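Side-chain contact in beta-2-microglobulin (Danio rerio, PDB 4M9O), which serves as the light subunit of class I major histocompatibility complex molecules, which present peptide antigens to the immune system: residues 81-84 and 89-92. Numbering follows the deposited sequence.
Sequences TCSV and ETKK
Ser83 carries its OG opposite the backbone N (chi1 -172°), and Lys92 folds its chain at chi2 (-90°) and again further out, so that the lysine bends alongside the serine instead of running straight off the sheet. The two residues form a non-hydrogen-bonded antiparallel pair with both side chains on the same face. Lys92 NZ donates to Ser83 OG over 3.2 Å. Lys92 CD packs against the serine too, 3.4 Å from Ser83 OG, so the end of the lysine chain lies against the hydroxyl as well as bonding to it. Two residues before Lys92 on the same strand, Thr90 brings its methyl in: CG2 comes within 3.3 Å of Ser83 OG. The hydroxyl thus sits among the lysine's ammonium group, its CD and the threonine methyl. Thr90 OG1 turns to another partner, the guanidinium of Arg85.

Strands 80-86 and 89-94 make a tight beta hairpin, the F-G hairpin of the immunoglobulin C1 fold, with 89-94 at the edge of its sheet. Val84 and Lys91 are the hydrogen-bonded pair: Val84 N reaches Lys91 O at 2.9 Å. Lys91 N returns a bond to Val84 O at 3.0 Å. Val84 O also receives a CA-H contact from Thr90 CA at 3.4 Å.

On the other face, Val84 is buried and touches Val9 of the opposing sheet, whereas the Lys91 chain begins on that same side and then leads its amino group away. Cys82 likewise points inward, joined through SG to Cys27, the disulfide that links the two sheets of the sandwich; the Cys82 backbone also hydrogen-bonds to Phe93 of the edge strand.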
loop_
_atom_site.group_PDB
_atom_site.type_symbol
_atom_site.label_atom_id
_atom_site.label_comp_id
_atom_site.label_asym_id
_atom_site.label_seq_id
_atom_site.Cartn_x
_atom_site.Cartn_y
_atom_site.Cartn_z
ATOM N N THR A 81 -7.945 1.756 1.088
ATOM C CA THR A 81 -7.431 0.586 0.415
ATOM C C THR A 81 -6.180 0.833 -0.424
ATOM O O THR A 81 -5.941 1.906 -0.931
ATOM C CB THR A 81 -8.473 -0.091 -0.487
ATOM O OG1 THR A 81 -8.783 0.783 -1.524
ATOM C CG2 THR A 81 -9.698 -0.392 0.215
ATOM N N CYS A 82 -5.404 -0.214 -0.561
ATOM C CA CYS A 82 -4.222 -0.220 -1.393
ATOM C C CYS A 82 -4.507 -1.108 -2.559
ATOM O O CYS A 82 -4.930 -2.185 -2.394
ATOM C CB CYS A 82 -3.000 -0.727 -0.643
ATOM S SG CYS A 82 -1.533 -0.889 -1.553
ATOM N N SER A 83 -4.275 -0.615 -3.745
ATOM C CA SER A 83 -4.532 -1.356 -4.947
ATOM C C SER A 83 -3.226 -1.748 -5.622
ATOM O O SER A 83 -2.452 -0.914 -5.899
ATOM C CB SER A 83 -5.379 -0.518 -5.860
ATOM O OG SER A 83 -5.850 -1.183 -6.971
ATOM N N VAL A 84 -3.015 -3.030 -5.854
ATOM C CA VAL A 84 -1.795 -3.543 -6.461
ATOM C C VAL A 84 -1.991 -4.329 -7.770
ATOM O O VAL A 84 -2.666 -5.301 -7.804
ATOM C CB VAL A 84 -1.019 -4.412 -5.466
ATOM C CG1 VAL A 84 0.241 -4.883 -6.021
ATOM C CG2 VAL A 84 -0.808 -3.728 -4.180
ATOM N N GLU A 89 -3.109 -8.376 -13.108
ATOM C CA GLU A 89 -4.180 -8.526 -12.170
ATOM C C GLU A 89 -4.126 -7.516 -11.052
ATOM O O GLU A 89 -3.120 -7.302 -10.457
ATOM C CB GLU A 89 -4.247 -9.930 -11.626
ATOM C CG GLU A 89 -5.471 -10.155 -10.839
ATOM C CD GLU A 89 -5.355 -11.235 -9.801
ATOM O OE1 GLU A 89 -6.377 -11.604 -9.215
ATOM O OE2 GLU A 89 -4.265 -11.705 -9.533
ATOM N N THR A 90 -5.258 -6.920 -10.772
ATOM C CA THR A 90 -5.355 -5.932 -9.741
ATOM C C THR A 90 -6.033 -6.512 -8.535
ATOM O O THR A 90 -7.092 -7.019 -8.619
ATOM C CB THR A 90 -6.107 -4.685 -10.236
ATOM O OG1 THR A 90 -5.400 -4.100 -11.303
ATOM C CG2 THR A 90 -6.256 -3.650 -9.136
ATOM N N LYS A 91 -5.366 -6.428 -7.416
ATOM C CA LYS A 91 -5.872 -6.848 -6.126
ATOM C C LYS A 91 -5.958 -5.680 -5.131
ATOM O O LYS A 91 -5.117 -4.865 -5.100
ATOM C CB LYS A 91 -4.984 -7.910 -5.542
ATOM C CG LYS A 91 -5.002 -9.196 -6.235
ATOM C CD LYS A 91 -4.677 -10.238 -5.243
ATOM C CE LYS A 91 -4.394 -11.543 -5.864
ATOM N NZ LYS A 91 -3.381 -12.183 -5.025
ATOM N N LYS A 92 -6.985 -5.663 -4.313
ATOM C CA LYS A 92 -7.235 -4.605 -3.370
ATOM C C LYS A 92 -7.064 -5.057 -1.923
ATOM O O LYS A 92 -7.515 -6.101 -1.553
ATOM C CB LYS A 92 -8.623 -4.041 -3.585
ATOM C CG LYS A 92 -8.908 -3.637 -4.965
ATOM C CD LYS A 92 -8.542 -2.238 -5.160
ATOM C CE LYS A 92 -9.541 -1.492 -5.986
ATOM N NZ LYS A 92 -9.020 -1.066 -7.292
#